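Local coordinates for protein pyridoxamine 5-phosphate-dependent dehydrase (Escherichia coli, PDB 3B8X) that removes the C3' hydroxyl of GDP-4-keto-6-deoxymannose in a vitamin B6-dependent transamination-deoxygenation on the way to the O-antigen sugar L-colitose, at residues Asp81-Pro86 with Tyr95-Tyr100. The protein carries 1 engineered substitution. Residues are numbered along the deposited sequence; the frame is centred on the assembly and turned at random.
Sequences DEIIVP and YPLQQY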
ATOM      1  N   ASP B  81      21.349   7.275   7.832  1.00 16.44           N
ATOM      2  CA  ASP B  81      22.009   6.071   8.346  1.00  6.18           C
ATOM      3  C   ASP B  81      22.420   5.139   7.204  1.00 25.07           C
ATOM      4  O   ASP B  81      21.726   5.020   6.187  1.00 14.22           O
ATOM      5  CB  ASP B  81      21.111   5.322   9.316  1.00 17.10           C
ATOM      6  CG  ASP B  81      21.306   5.740  10.777  1.00 14.42           C
ATOM      7  OD1 ASP B  81      22.151   6.626  11.052  1.00 18.81           O
ATOM      8  OD2 ASP B  81      20.625   5.128  11.643  1.00 14.57           O
ATOM      9  N   GLU B  82      23.544   4.459   7.369  1.00 26.43           N
ATOM     10  CA  GLU B  82      24.007   3.558   6.314  1.00 22.76           C
ATOM     11  C   GLU B  82      23.437   2.135   6.326  1.00 19.08           C
ATOM     12  O   GLU B  82      23.510   1.422   7.339  1.00 17.95           O
ATOM     13  CB  GLU B  82      25.537   3.495   6.243  1.00 16.73           C
ATOM     14  CG  GLU B  82      26.043   2.575   5.096  1.00 22.51           C
ATOM     15  CD  GLU B  82      27.557   2.391   5.091  1.00 39.32           C
ATOM     16  OE1 GLU B  82      28.252   3.382   4.753  1.00 41.67           O
ATOM     17  OE2 GLU B  82      28.034   1.281   5.455  1.00 33.62           O
ATOM     18  N   ILE B  83      22.905   1.740   5.165  1.00 21.90           N
ATOM     19  CA  ILE B  83      22.372   0.395   4.932  1.00 16.33           C
ATOM     20  C   ILE B  83      22.983  -0.137   3.610  1.00 16.61           C
ATOM     21  O   ILE B  83      23.011   0.564   2.571  1.00 17.70           O
ATOM     22  CB  ILE B  83      20.801   0.325   4.954  1.00 21.44           C
ATOM     23  CG1 ILE B  83      20.316  -1.109   4.722  1.00 19.10           C
ATOM     24  CG2 ILE B  83      20.174   1.195   3.883  1.00 12.63           C
ATOM     25  CD1 ILE B  83      19.130  -1.526   5.565  1.00 20.36           C
ATOM     26  N   ILE B  84      23.511  -1.364   3.678  1.00 20.86           N
ATOM     27  CA  ILE B  84      24.147  -2.032   2.535  1.00 11.28           C
ATOM     28  C   ILE B  84      23.107  -3.013   1.953  1.00 19.41           C
ATOM     29  O   ILE B  84      22.366  -3.663   2.689  1.00 10.83           O
ATOM     30  CB  ILE B  84      25.327  -2.923   3.043  1.00 28.40           C
ATOM     31  CG1 ILE B  84      26.527  -2.073   3.464  1.00 18.97           C
ATOM     32  CG2 ILE B  84      25.725  -3.989   2.022  1.00 17.19           C
ATOM     33  CD1 ILE B  84      27.529  -2.861   4.284  1.00 22.81           C
ATOM     34  N   VAL B  85      23.030  -3.090   0.632  1.00 15.52           N
ATOM     35  CA  VAL B  85      22.113  -4.005  -0.044  1.00 11.84           C
ATOM     36  C   VAL B  85      22.899  -4.540  -1.248  1.00 22.88           C
ATOM     37  O   VAL B  85      23.798  -3.835  -1.756  1.00 12.41           O
ATOM     38  CB  VAL B  85      20.943  -3.229  -0.702  1.00 26.13           C
ATOM     39  CG1 VAL B  85      19.981  -2.738   0.342  1.00 41.45           C
ATOM     40  CG2 VAL B  85      21.475  -2.076  -1.528  1.00 18.68           C
ATOM     41  N   PRO B  86      22.520  -5.722  -1.745  1.00 22.02           N
ATOM     42  CA  PRO B  86      23.131  -6.264  -2.977  1.00 12.56           C
ATOM     43  C   PRO B  86      22.649  -5.438  -4.170  1.00 21.41           C
ATOM     44  O   PRO B  86      21.661  -4.698  -4.091  1.00 14.94           O
ATOM     45  CB  PRO B  86      22.561  -7.687  -3.055  1.00 24.33           C
ATOM     46  CG  PRO B  86      21.224  -7.574  -2.369  1.00 16.95           C
ATOM     47  CD  PRO B  86      21.501  -6.635  -1.194  1.00 36.99           C
ATOM     48  N   TYR B  95      13.319   1.073  -2.835  1.00  7.90           N
ATOM     49  CA  TYR B  95      12.584   2.335  -2.641  1.00  2.76           C
ATOM     50  C   TYR B  95      12.380   2.777  -1.200  1.00  5.87           C
ATOM     51  O   TYR B  95      12.514   3.973  -0.890  1.00 11.14           O
ATOM     52  CB  TYR B  95      11.276   2.371  -3.438  1.00  3.32           C
ATOM     53  CG  TYR B  95      11.353   2.106  -4.966  1.00 24.61           C
ATOM     54  CD1 TYR B  95      12.448   2.485  -5.754  1.00 13.41           C
ATOM     55  CD2 TYR B  95      10.314   1.443  -5.603  1.00 13.12           C
ATOM     56  CE1 TYR B  95      12.466   2.233  -7.139  1.00 11.89           C
ATOM     57  CE2 TYR B  95      10.322   1.207  -6.958  1.00 24.09           C
ATOM     58  CZ  TYR B  95      11.399   1.583  -7.719  1.00 14.40           C
ATOM     59  OH  TYR B  95      11.330   1.374  -9.085  1.00 18.07           O
ATOM     60  N   PRO B  96      11.905   1.854  -0.353  1.00  8.66           N
ATOM     61  CA  PRO B  96      11.621   2.238   1.036  1.00 14.14           C
ATOM     62  C   PRO B  96      12.920   2.825   1.622  1.00 22.40           C
ATOM     63  O   PRO B  96      12.909   3.603   2.549  1.00 12.17           O
ATOM     64  CB  PRO B  96      11.267   0.901   1.725  1.00 11.49           C
ATOM     65  CG  PRO B  96      10.849  -0.028   0.599  1.00 14.57           C
ATOM     66  CD  PRO B  96      11.608   0.435  -0.638  1.00  8.49           C
ATOM     67  N   LEU B  97      14.063   2.457   1.075  1.00 14.99           N
ATOM     68  CA  LEU B  97      15.310   2.926   1.660  1.00 15.11           C
ATOM     69  C   LEU B  97      15.397   4.388   1.384  1.00 12.43           C
ATOM     70  O   LEU B  97      15.658   5.199   2.267  1.00 11.99           O
ATOM     71  CB  LEU B  97      16.501   2.156   1.075  1.00  7.55           C
ATOM     72  CG  LEU B  97      16.494   0.624   1.184  1.00 14.29           C
ATOM     73  CD1 LEU B  97      17.835   0.091   0.704  1.00 13.74           C
ATOM     74  CD2 LEU B  97      16.233   0.153   2.638  1.00  8.67           C
ATOM     75  N   GLN B  98      15.097   4.750   0.148  1.00 16.09           N
ATOM     76  CA  GLN B  98      15.161   6.158  -0.236  1.00  9.18           C
ATOM     77  C   GLN B  98      14.001   6.893   0.383  1.00 16.69           C
ATOM     78  O   GLN B  98      14.096   8.078   0.630  1.00 18.92           O
ATOM     79  CB  GLN B  98      14.963   6.267  -1.739  1.00  1.37           C
ATOM     80  CG  GLN B  98      15.001   7.695  -2.302  1.00  9.20           C
ATOM     81  CD  GLN B  98      13.633   8.380  -2.337  1.00 14.88           C
ATOM     82  OE1 GLN B  98      12.578   7.748  -2.240  1.00 18.01           O
ATOM     83  NE2 GLN B  98      13.661   9.711  -2.397  1.00 12.68           N
ATOM     84  N   GLN B  99      12.878   6.203   0.538  1.00 13.12           N
ATOM     85  CA  GLN B  99      11.683   6.798   1.098  1.00 14.32           C
ATOM     86  C   GLN B  99      11.871   7.167   2.551  1.00 17.81           C
ATOM     87  O   GLN B  99      11.243   8.094   3.023  1.00 11.76           O
ATOM     88  CB  GLN B  99      10.477   5.918   0.837  1.00 13.08           C
ATOM     89  CG  GLN B  99      10.180   5.952  -0.685  1.00  8.04           C
ATOM     90  CD  GLN B  99       9.373   4.743  -1.202  1.00  6.32           C
ATOM     91  OE1 GLN B  99       9.197   3.746  -0.493  1.00  5.28           O
ATOM     92  NE2 GLN B  99       8.801   4.880  -2.412  1.00  6.76           N
ATOM     93  N   TYR B 100      12.789   6.496   3.237  1.00 19.10           N
ATOM     94  CA  TYR B 100      13.096   6.831   4.629  1.00 10.85           C
ATOM     95  C   TYR B 100      14.401   7.580   4.803  1.00 18.77           C
ATOM     96  O   TYR B 100      14.915   7.675   5.910  1.00 12.34           O
ATOM     97  CB  TYR B 100      13.005   5.623   5.545  1.00  6.87           C
ATOM     98  CG  TYR B 100      11.539   5.338   5.805  1.00 23.13           C
ATOM     99  CD1 TYR B 100      10.732   4.765   4.810  1.00 15.31           C
ATOM    100  CD2 TYR B 100      10.932   5.784   6.983  1.00 10.54           C
ATOM    101  CE1 TYR B 100       9.358   4.611   5.003  1.00 10.07           C
ATOM    102  CE2 TYR B 100       9.576   5.670   7.156  1.00  6.40           C
ATOM    103  CZ  TYR B 100       8.795   5.094   6.174  1.00  7.26           C
ATOM    104  OH  TYR B 100       7.462   4.913   6.455  1.00 14.76           O
TER
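Leu97 meets Val85 and Ile83 chiefly through CD1, which lies 3.6 Å from Val85 CG1 and 4.1 Å from Ile83 CG2. The contact is purely apolar: no hydrogen bond crosses it, and the two segments bury just 124 Å² between them, with Leu97 contributing the largest share. The two approaches differ. Leu97 and Val85 run past each other in opposite directions, whereas Leu97 and Ile83 cross at about a right angle. On the helix side, CG of Leu97 stands anti to the carbonyl carbon (chi1 -56°) and CD1 continues the extended chain (chi2 -173°), which carries that methyl out to the strand. On the strand side, the CB atoms of Ile83 and Val85 both leave the strand toward the helix, while that of the intervening Ile84 leaves away from it, as the alternation of a β-strand requires. The backbones stay well apart, Ile83 CA and Leu97 CA being 8.2 Å from each other.

Beyond these three side chains, Leu97 also packs on Ile66 of helix 58-68 and Val104 of strand 103-107, and Ile83 touches Ala131 and Leu133 of strand 129-135. Backbone hydrogen bonds between Ile83 and both Arg103 and Lys105 hold strand 82-86 beside strand 103-107. Strand 82-86, helix 91-99 and parallel strand 103-107 thus form a β-α-β crossover, whose helix packs on the central mixed sheet of this PLP-dependent aminotransferase fold.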